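Local structure of organic hydroperoxide resistance protein OHRB (Bacillus subtilis, 2BJO) at residues G58-V63 with N113-F118; S73-Q78 with L96-K101; F90-T95 with G127-K132. The protein helps Bacillus subtilis resist organic hydroperoxides, probably by reducing them with a redox-active pair of cysteines, as in other Ohr proteins. The protein carries 3 engineered substitutions. One frame throughout, in Å; residues are numbered along the deposited sequence.

Contact 1. Residues G58-V63 with N113-F118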
loop_
_atom_site.group_PDB
_atom_site.type_symbol
_atom_site.label_atom_id
_atom_site.label_comp_id
_atom_site.label_asym_id
_atom_site.label_seq_id
_atom_site.Cartn_x
_atom_site.Cartn_y
_atom_site.Cartn_z
ATOM N N GLY A 58 -11.317 6.099 -5.741
ATOM C CA GLY A 58 -11.365 5.922 -7.189
ATOM C C GLY A 58 -12.445 4.943 -7.606
ATOM O O GLY A 58 -13.162 5.155 -8.587
ATOM N N ALA A 59 -12.549 3.857 -6.842
ATOM C CA ALA A 59 -13.514 2.797 -7.083
ATOM C C ALA A 59 -14.935 3.297 -6.844
ATOM O O ALA A 59 -15.847 2.990 -7.625
ATOM C CB ALA A 59 -13.161 1.617 -6.233
ATOM N N LEU A 60 -15.115 4.079 -5.780
ATOM C CA LEU A 60 -16.415 4.659 -5.438
ATOM C C LEU A 60 -16.865 5.649 -6.535
ATOM O O LEU A 60 -18.022 5.658 -6.969
ATOM C CB LEU A 60 -16.304 5.251 -4.029
ATOM C CG LEU A 60 -17.616 5.691 -3.393
ATOM C CD1 LEU A 60 -18.560 4.544 -3.031
ATOM C CD2 LEU A 60 -17.295 6.591 -2.201
ATOM N N GLU A 61 -15.932 6.467 -7.014
ATOM C CA GLU A 61 -16.162 7.403 -8.112
ATOM C C GLU A 61 -16.513 6.709 -9.420
ATOM O O GLU A 61 -17.421 7.151 -10.124
ATOM C CB GLU A 61 -14.907 8.238 -8.375
ATOM C CG GLU A 61 -14.937 9.206 -9.531
ATOM C CD GLU A 61 -13.560 9.828 -9.667
ATOM O OE1 GLU A 61 -13.406 11.018 -9.377
ATOM O OE2 GLU A 61 -12.595 9.137 -10.031
ATOM N N HIS A 62 -15.787 5.641 -9.745
ATOM C CA HIS A 62 -16.107 4.850 -10.935
ATOM C C HIS A 62 -17.486 4.174 -10.845
ATOM O O HIS A 62 -18.199 4.138 -11.825
ATOM C CB HIS A 62 -14.983 3.820 -11.176
ATOM C CG HIS A 62 -15.224 2.922 -12.347
ATOM N ND1 HIS A 62 -16.060 1.823 -12.293
ATOM C CD2 HIS A 62 -14.754 2.970 -13.615
ATOM C CE1 HIS A 62 -16.098 1.229 -13.470
ATOM N NE2 HIS A 62 -15.308 1.905 -14.285
ATOM N N VAL A 63 -17.895 3.618 -9.707
ATOM C CA VAL A 63 -19.177 2.897 -9.615
ATOM C C VAL A 63 -20.358 3.876 -9.686
ATOM O O VAL A 63 -21.413 3.586 -10.243
ATOM C CB VAL A 63 -19.294 1.893 -8.439
ATOM C CG1 VAL A 63 -18.303 0.785 -8.648
ATOM C CG2 VAL A 63 -19.122 2.552 -7.096
ATOM N N ASN A 113 -20.408 -1.043 -1.370
ATOM C CA ASN A 113 -20.256 -2.469 -1.629
ATOM C C ASN A 113 -19.700 -2.685 -3.030
ATOM O O ASN A 113 -18.756 -3.454 -3.178
ATOM C CB ASN A 113 -21.562 -3.218 -1.454
ATOM C CG ASN A 113 -22.111 -3.141 -0.047
ATOM O OD1 ASN A 113 -21.374 -2.968 0.914
ATOM N ND2 ASN A 113 -23.433 -3.273 0.083
ATOM N N ALA A 114 -20.257 -2.007 -4.035
ATOM C CA ALA A 114 -19.752 -2.127 -5.392
ATOM C C ALA A 114 -18.266 -1.739 -5.501
ATOM O O ALA A 114 -17.445 -2.424 -6.128
ATOM C CB ALA A 114 -20.661 -1.333 -6.332
ATOM N N ALA A 115 -17.905 -0.632 -4.863
ATOM C CA ALA A 115 -16.535 -0.167 -4.767
ATOM C C ALA A 115 -15.610 -1.211 -4.157
ATOM O O ALA A 115 -14.487 -1.349 -4.618
ATOM C CB ALA A 115 -16.438 1.136 -3.963
ATOM N N HIS A 116 -16.065 -1.930 -3.136
ATOM C CA HIS A 116 -15.266 -2.973 -2.511
ATOM C C HIS A 116 -15.047 -4.156 -3.439
ATOM O O HIS A 116 -14.095 -4.893 -3.269
ATOM C CB HIS A 116 -15.937 -3.450 -1.221
ATOM C CG HIS A 116 -15.029 -4.184 -0.289
ATOM N ND1 HIS A 116 -15.402 -5.339 0.370
ATOM C CD2 HIS A 116 -13.760 -3.932 0.098
ATOM C CE1 HIS A 116 -14.407 -5.759 1.125
ATOM N NE2 HIS A 116 -13.400 -4.920 0.983
ATOM N N GLU A 117 -15.927 -4.373 -4.404
ATOM C CA GLU A 117 -15.738 -5.465 -5.349
ATOM C C GLU A 117 -14.791 -4.995 -6.462
ATOM O O GLU A 117 -14.045 -5.807 -7.010
ATOM C CB GLU A 117 -17.110 -6.030 -5.785
ATOM C CG GLU A 117 -18.178 -6.375 -4.695
ATOM C CD GLU A 117 -17.753 -6.735 -3.243
ATOM O OE1 GLU A 117 -18.363 -6.226 -2.255
ATOM O OE2 GLU A 117 -16.809 -7.524 -3.002
ATOM N N PHE A 118 -14.760 -3.707 -6.803
ATOM C CA PHE A 118 -13.894 -3.149 -7.856
ATOM C C PHE A 118 -12.453 -2.745 -7.498
ATOM O O PHE A 118 -11.550 -3.019 -8.278
ATOM C CB PHE A 118 -14.659 -1.965 -8.469
ATOM C CG PHE A 118 -13.966 -1.217 -9.565
ATOM C CD1 PHE A 118 -14.359 -1.389 -10.886
ATOM C CD2 PHE A 118 -12.931 -0.321 -9.296
ATOM C CE1 PHE A 118 -13.729 -0.692 -11.932
ATOM C CE2 PHE A 118 -12.313 0.364 -10.326
ATOM C CZ PHE A 118 -12.701 0.191 -11.642
#
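A59, H62 and V63 of helix 44-65 pack against A114, A115 and F118 at the C-terminal end of helix 105-118, a helix-to-helix contact made without polar bonds between the two segments. The short axes approach to 8.2 Å with their directions 117° apart. Small residues permit this closeness where the backbones are nearest: A59 CB stands 4.0 Å from A115 CB and also touches the A115 carbonyl oxygen. On one side of this alanine pair, A115 CB lies against the backbone of L60 and the base of its side chain; further along helix 44-65, V63 sets CG1 3.9 Å from A114 CB, and its CG2 leans towards A115.

The aromatic end is different in character. H62 and F118 form an offset stack, with ring centroids 4.3 Å apart. F118 CE1 sits over one face of the imidazole, displaced toward its rim, and comes within 3.4 Å of both H62 ND1 and H62 CE1. Each side chain leaves its helix with CG anti to the backbone N (chi1 178° for H62). The two side chains cross at about a right angle, yet their ring planes are inclined by only 24°, so the rings still overlap. F118 CD2 reaches 3.6 Å to A59 CB, so the phenyl ring touches both the first alanine and the histidine one helical turn on.

Next in the chain after F118 is C119, which is joined by a disulfide to C55, one turn before A59 on helix 44-65; A59 itself touches C119. The contacts between the two segments are thus apolar and aromatic, and they pack the helices together right beside the C55-C119 disulfide.

Contact 2. Residues S73-Q78 with L96-K101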
loop_
_atom_site.group_PDB
_atom_site.type_symbol
_atom_site.label_atom_id
_atom_site.label_comp_id
_atom_site.label_asym_id
_atom_site.label_seq_id
_atom_site.Cartn_x
_atom_site.Cartn_y
_atom_site.Cartn_z
ATOM N N SER A 73 -16.634 12.708 -1.761
ATOM C CA SER A 73 -16.311 11.751 -0.712
ATOM C C SER A 73 -14.975 12.048 -0.033
ATOM O O SER A 73 -14.060 12.680 -0.589
ATOM C CB SER A 73 -16.318 10.298 -1.224
ATOM O OG SER A 73 -15.267 10.057 -2.158
ATOM N N GLU A 74 -14.932 11.568 1.209
ATOM C CA GLU A 74 -13.757 11.490 2.059
ATOM C C GLU A 74 -13.789 10.090 2.624
ATOM O O GLU A 74 -14.803 9.664 3.208
ATOM C CB GLU A 74 -13.750 12.505 3.192
ATOM C CG GLU A 74 -13.518 13.929 2.742
ATOM C CD GLU A 74 -13.470 14.942 3.879
ATOM O OE1 GLU A 74 -13.191 14.573 5.036
ATOM O OE2 GLU A 74 -13.723 16.142 3.631
ATOM N N ILE A 75 -12.668 9.401 2.411
ATOM C CA ILE A 75 -12.399 8.059 2.925
ATOM C C ILE A 75 -11.173 8.063 3.841
ATOM O O ILE A 75 -10.050 8.360 3.397
ATOM C CB ILE A 75 -12.211 7.051 1.782
ATOM C CG1 ILE A 75 -13.533 7.064 0.987
ATOM C CG2 ILE A 75 -11.851 5.687 2.347
ATOM C CD1 ILE A 75 -13.428 6.512 -0.346
ATOM N N GLU A 76 -11.427 7.717 5.101
ATOM C CA GLU A 76 -10.337 7.562 6.051
ATOM C C GLU A 76 -9.939 6.098 6.098
ATOM O O GLU A 76 -10.686 5.288 6.610
ATOM C CB GLU A 76 -10.627 8.016 7.483
ATOM C CG GLU A 76 -9.354 8.181 8.333
ATOM C CD GLU A 76 -9.624 8.359 9.826
ATOM O OE1 GLU A 76 -10.627 7.914 10.410
ATOM O OE2 GLU A 76 -8.811 8.987 10.519
ATOM N N GLY A 77 -8.754 5.789 5.583
ATOM C CA GLY A 77 -8.177 4.460 5.717
ATOM C C GLY A 77 -7.466 4.354 7.057
ATOM O O GLY A 77 -6.681 5.240 7.402
ATOM N N GLN A 78 -7.758 3.278 7.789
ATOM C CA GLN A 78 -7.194 3.009 9.116
ATOM C C GLN A 78 -6.573 1.605 9.089
ATOM O O GLN A 78 -7.259 0.573 9.035
ATOM C CB GLN A 78 -8.254 3.124 10.208
ATOM C CG GLN A 78 -9.072 4.396 10.121
ATOM C CD GLN A 78 -10.184 4.392 11.131
ATOM O OE1 GLN A 78 -10.533 3.336 11.656
ATOM N NE2 GLN A 78 -10.738 5.567 11.416
ATOM N N LEU A 96 -12.110 1.162 6.758
ATOM C CA LEU A 96 -12.334 2.306 5.876
ATOM C C LEU A 96 -13.615 3.012 6.323
ATOM O O LEU A 96 -14.666 2.377 6.358
ATOM C CB LEU A 96 -12.408 1.901 4.395
ATOM C CG LEU A 96 -11.223 1.150 3.776
ATOM C CD1 LEU A 96 -11.595 0.485 2.456
ATOM C CD2 LEU A 96 -10.003 2.038 3.561
ATOM N N VAL A 97 -13.533 4.302 6.653
ATOM C CA VAL A 97 -14.687 5.072 7.134
ATOM C C VAL A 97 -15.020 5.983 5.961
ATOM O O VAL A 97 -14.232 6.858 5.599
ATOM C CB VAL A 97 -14.446 5.886 8.406
ATOM C CG1 VAL A 97 -15.767 6.479 8.941
ATOM C CG2 VAL A 97 -13.840 5.040 9.519
ATOM N N VAL A 98 -16.193 5.761 5.375
ATOM C CA VAL A 98 -16.596 6.464 4.171
ATOM C C VAL A 98 -17.635 7.558 4.429
ATOM O O VAL A 98 -18.735 7.267 4.919
ATOM C CB VAL A 98 -17.146 5.454 3.149
ATOM C CG1 VAL A 98 -17.465 6.161 1.845
ATOM C CG2 VAL A 98 -16.158 4.312 2.921
ATOM N N ASN A 99 -17.248 8.787 4.093
ATOM C CA ASN A 99 -18.067 9.982 4.182
ATOM C C ASN A 99 -18.424 10.333 2.745
ATOM O O ASN A 99 -17.543 10.753 1.996
ATOM C CB ASN A 99 -17.369 11.128 4.921
ATOM C CG ASN A 99 -18.188 12.428 4.953
ATOM O OD1 ASN A 99 -19.385 12.470 4.681
ATOM N ND2 ASN A 99 -17.515 13.527 5.268
ATOM N N THR A 100 -19.691 10.146 2.383
ATOM C CA THR A 100 -20.229 10.566 1.089
ATOM C C THR A 100 -21.233 11.730 1.141
ATOM O O THR A 100 -22.180 11.780 0.353
ATOM C CB THR A 100 -20.910 9.401 0.359
ATOM O OG1 THR A 100 -21.901 8.818 1.220
ATOM C CG2 THR A 100 -19.896 8.386 -0.080
ATOM N N LYS A 101 -21.025 12.647 2.078
ATOM C CA LYS A 101 -21.686 13.953 2.186
ATOM C C LYS A 101 -23.214 13.949 1.985
ATOM O O LYS A 101 -23.904 13.442 2.871
ATOM C CB LYS A 101 -20.943 14.928 1.263
ATOM C CG LYS A 101 -19.428 15.049 1.453
ATOM C CD LYS A 101 -18.955 15.789 2.709
ATOM C CE LYS A 101 -17.452 16.113 2.735
ATOM N NZ LYS A 101 -16.917 16.991 1.653
#
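E74 and N99, and then E76 and V97, are the hydrogen-bonded pairs that join the two segments, each linked by two backbone bonds. Those of the first pair are short: E74 N to N99 O is 2.8 Å, and N99 N to E74 O is 2.7 Å. In the second pair, E76 N to V97 O and V97 N to E76 O both measure 3.0 Å. I75 with V98, a non-hydrogen-bonded pair, lies between them, and G77 with L96, another, follows. The pairing belongs to the beta hairpin of strands 74-84 and 89-99, and the short segments 74-78 and 96-99 run 171° apart; residues I75 to Q78 also pair antiparallel with a strand of the second subunit, so the sheet continues across the dimer.

Apolar contacts occupy the face carrying I75, V98 and L96, which is covered by F56 and Y52 of helix 44-65 and V112 of helix 105-118. The I75 and V98 side chains lie side by side, CG1 to CG1 4.1 Å, and L96 CD2 packs on G77 CA.

The other face, that of E74, E76, V97 and N99, is mostly polar. Q78 NE2 donates to E76 OE1 at 2.6 Å from above the carboxylate plane. It also lies 3.7 Å from V97 CG2, the Q78 and V97 side chains crossing obliquely. N99 OD1 accepts from K101 N, making an Asx turn, and the bent K101 chain brings NZ to 3.9 Å from E74 OE2, a long salt bridge.

Contact 3. Residues F90-T95 with G127-K132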
loop_
_atom_site.group_PDB
_atom_site.type_symbol
_atom_site.label_atom_id
_atom_site.label_comp_id
_atom_site.label_asym_id
_atom_site.label_seq_id
_atom_site.Cartn_x
_atom_site.Cartn_y
_atom_site.Cartn_z
ATOM N N PHE A 90 3.589 -10.842 12.681
ATOM C CA PHE A 90 2.672 -9.720 12.543
ATOM C C PHE A 90 1.749 -9.854 11.343
ATOM O O PHE A 90 2.003 -10.584 10.387
ATOM C CB PHE A 90 3.424 -8.398 12.344
ATOM C CG PHE A 90 4.366 -8.091 13.455
ATOM C CD1 PHE A 90 5.702 -8.461 13.367
ATOM C CD2 PHE A 90 3.894 -7.459 14.598
ATOM C CE1 PHE A 90 6.570 -8.185 14.419
ATOM C CE2 PHE A 90 4.739 -7.173 15.654
ATOM C CZ PHE A 90 6.082 -7.534 15.570
ATOM N N LYS A 91 0.648 -9.120 11.437
ATOM C CA LYS A 91 -0.344 -8.988 10.372
ATOM C C LYS A 91 -1.044 -7.642 10.488
ATOM O O LYS A 91 -0.957 -6.939 11.503
ATOM C CB LYS A 91 -1.374 -10.117 10.390
ATOM C CG LYS A 91 -2.138 -10.298 11.695
ATOM C CD LYS A 91 -3.255 -11.349 11.651
ATOM C CE LYS A 91 -3.267 -12.434 10.558
ATOM N NZ LYS A 91 -4.526 -13.321 10.548
ATOM N N ILE A 92 -1.769 -7.350 9.415
ATOM C CA ILE A 92 -2.543 -6.136 9.171
ATOM C C ILE A 92 -4.044 -6.274 9.321
ATOM O O ILE A 92 -4.625 -7.296 8.959
ATOM C CB ILE A 92 -2.198 -5.716 7.689
ATOM C CG1 ILE A 92 -0.782 -5.134 7.647
ATOM C CG2 ILE A 92 -3.187 -4.813 6.981
ATOM C CD1 ILE A 92 -0.473 -4.038 8.620
ATOM N N GLY A 93 -4.652 -5.197 9.813
ATOM C CA GLY A 93 -6.103 -4.998 9.979
ATOM C C GLY A 93 -6.445 -3.704 9.262
ATOM O O GLY A 93 -5.641 -2.763 9.235
ATOM N N VAL A 94 -7.614 -3.632 8.639
ATOM C CA VAL A 94 -8.005 -2.430 7.886
ATOM C C VAL A 94 -9.446 -2.011 8.174
ATOM O O VAL A 94 -10.327 -2.846 8.051
ATOM C CB VAL A 94 -7.890 -2.594 6.334
ATOM C CG1 VAL A 94 -8.266 -1.303 5.595
ATOM C CG2 VAL A 94 -6.487 -2.990 5.876
ATOM N N THR A 95 -9.680 -0.743 8.518
ATOM C CA THR A 95 -11.013 -0.153 8.518
ATOM C C THR A 95 -11.033 1.021 7.528
ATOM O O THR A 95 -10.085 1.798 7.434
ATOM C CB THR A 95 -11.460 0.164 9.964
ATOM O OG1 THR A 95 -11.646 -1.086 10.647
ATOM C CG2 THR A 95 -12.776 0.916 10.003
ATOM N N GLY A 127 -10.132 -12.130 1.549
ATOM C CA GLY A 127 -9.957 -13.411 2.226
ATOM C C GLY A 127 -8.731 -13.551 3.096
ATOM O O GLY A 127 -8.557 -14.602 3.711
ATOM N N ASN A 128 -7.901 -12.516 3.141
ATOM C CA ASN A 128 -6.693 -12.446 3.954
ATOM C C ASN A 128 -6.808 -11.430 5.107
ATOM O O ASN A 128 -6.319 -11.635 6.215
ATOM C CB ASN A 128 -5.514 -12.029 3.070
ATOM C CG ASN A 128 -5.172 -13.005 1.936
ATOM O OD1 ASN A 128 -4.834 -12.571 0.833
ATOM N ND2 ASN A 128 -5.225 -14.291 2.198
ATOM N N VAL A 129 -7.454 -10.306 4.828
ATOM C CA VAL A 129 -7.706 -9.225 5.772
ATOM C C VAL A 129 -9.217 -9.063 5.813
ATOM O O VAL A 129 -9.907 -9.120 4.804
ATOM C CB VAL A 129 -7.062 -7.872 5.390
ATOM C CG1 VAL A 129 -7.429 -6.747 6.387
ATOM C CG2 VAL A 129 -5.571 -8.017 5.297
ATOM N N ASP A 130 -9.696 -8.829 7.025
ATOM C CA ASP A 130 -11.110 -8.678 7.332
ATOM C C ASP A 130 -11.422 -7.167 7.306
ATOM O O ASP A 130 -11.625 -6.515 8.336
ATOM C CB ASP A 130 -11.435 -9.443 8.631
ATOM C CG ASP A 130 -10.321 -9.414 9.699
ATOM O OD1 ASP A 130 -9.097 -9.349 9.383
ATOM O OD2 ASP A 130 -10.690 -9.473 10.901
ATOM N N VAL A 131 -11.465 -6.628 6.088
ATOM C CA VAL A 131 -11.684 -5.198 5.828
ATOM C C VAL A 131 -13.076 -4.701 6.251
ATOM O O VAL A 131 -14.096 -5.090 5.666
ATOM C CB VAL A 131 -11.454 -4.834 4.336
ATOM C CG1 VAL A 131 -11.687 -3.339 4.117
ATOM C CG2 VAL A 131 -10.051 -5.227 3.897
ATOM N N LYS A 132 -13.101 -3.842 7.263
ATOM C CA LYS A 132 -14.333 -3.271 7.821
ATOM C C LYS A 132 -14.637 -1.948 7.138
ATOM O O LYS A 132 -13.784 -1.071 7.068
ATOM C CB LYS A 132 -14.246 -3.019 9.327
ATOM C CG LYS A 132 -14.050 -4.307 10.117
ATOM C CD LYS A 132 -13.497 -4.054 11.505
ATOM C CE LYS A 132 -13.106 -5.363 12.189
ATOM N NZ LYS A 132 -12.298 -5.077 13.417
HETATM O O HOH W 1 -9.968 -5.204 9.850
#
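V129 and V131 pack against I92 and V94, and this valine-rich patch is the tight part of the contact between strand 89-99 and the segment leading into strand 132-135. V129 is central to it. Its CG1, anti to the backbone N (chi1 177°), lies 3.9 Å from V94 CG2 and also against V94 N and I92 O, while V129 CG2 meets I92 CG2 at 4.3 Å. The V94 and V129 side chains cross at about a right angle. Beside V129, V131 CG2 reaches V94 CB at 4.2 Å.

Backbone pairing secures the C-terminal end alone. K132 N donates to V94 O over 3.1 Å in a fairly straight bond (N-H...O 166°), and T95 with K132 forms a parallel bridge. V94 O is used more than once, for V131 CA adds a CA-H...O contact to it.

The loose side is the outer edge formed by D130 and K132, both exposed. Here a water takes the place of direct pairing: it donates to V94 O at 3.0 Å and to D130 O at 2.6 Å, and so spans the backbones just before the direct bond takes over. Beside the bridge, T95 OG1 rests 3.5 Å from K132 CB and against CD further along the extended lysine chain, whose amine runs off from the strand.

The other edge of strand 89-99 is bonded to strand 74-84, through pairs such as G93 with S80 and T95 with Q78, so it lies between two neighbours once strand 132-135 joins it in parallel. Helix 44-65 covers the apolar patch, placing F48 and Y52 on V94 and Y52 on V131, and A124 of the second subunit packs on V129.

Overall arrangement
From the N terminus, helix 44-65 supplies the first half of contact 1, strand 74-84 that of contact 2, and strand 89-99 serves contact 3 and then the return half of contact 2. Contact 2 therefore closes first, as a hairpin, nested inside the longer loop that contact 1 closes when helix 105-118 folds back onto helix 44-65. Contact 3 closes last and crosses both, adding the approach to strand 132-135 along strand 89-99. Contact 1 thus joins two helices, and contacts 2 and 3 join the three strands of the mixed sheet. The layers are linked by L60, which packs on S73, V98 and T100, and by H116, which touches V131.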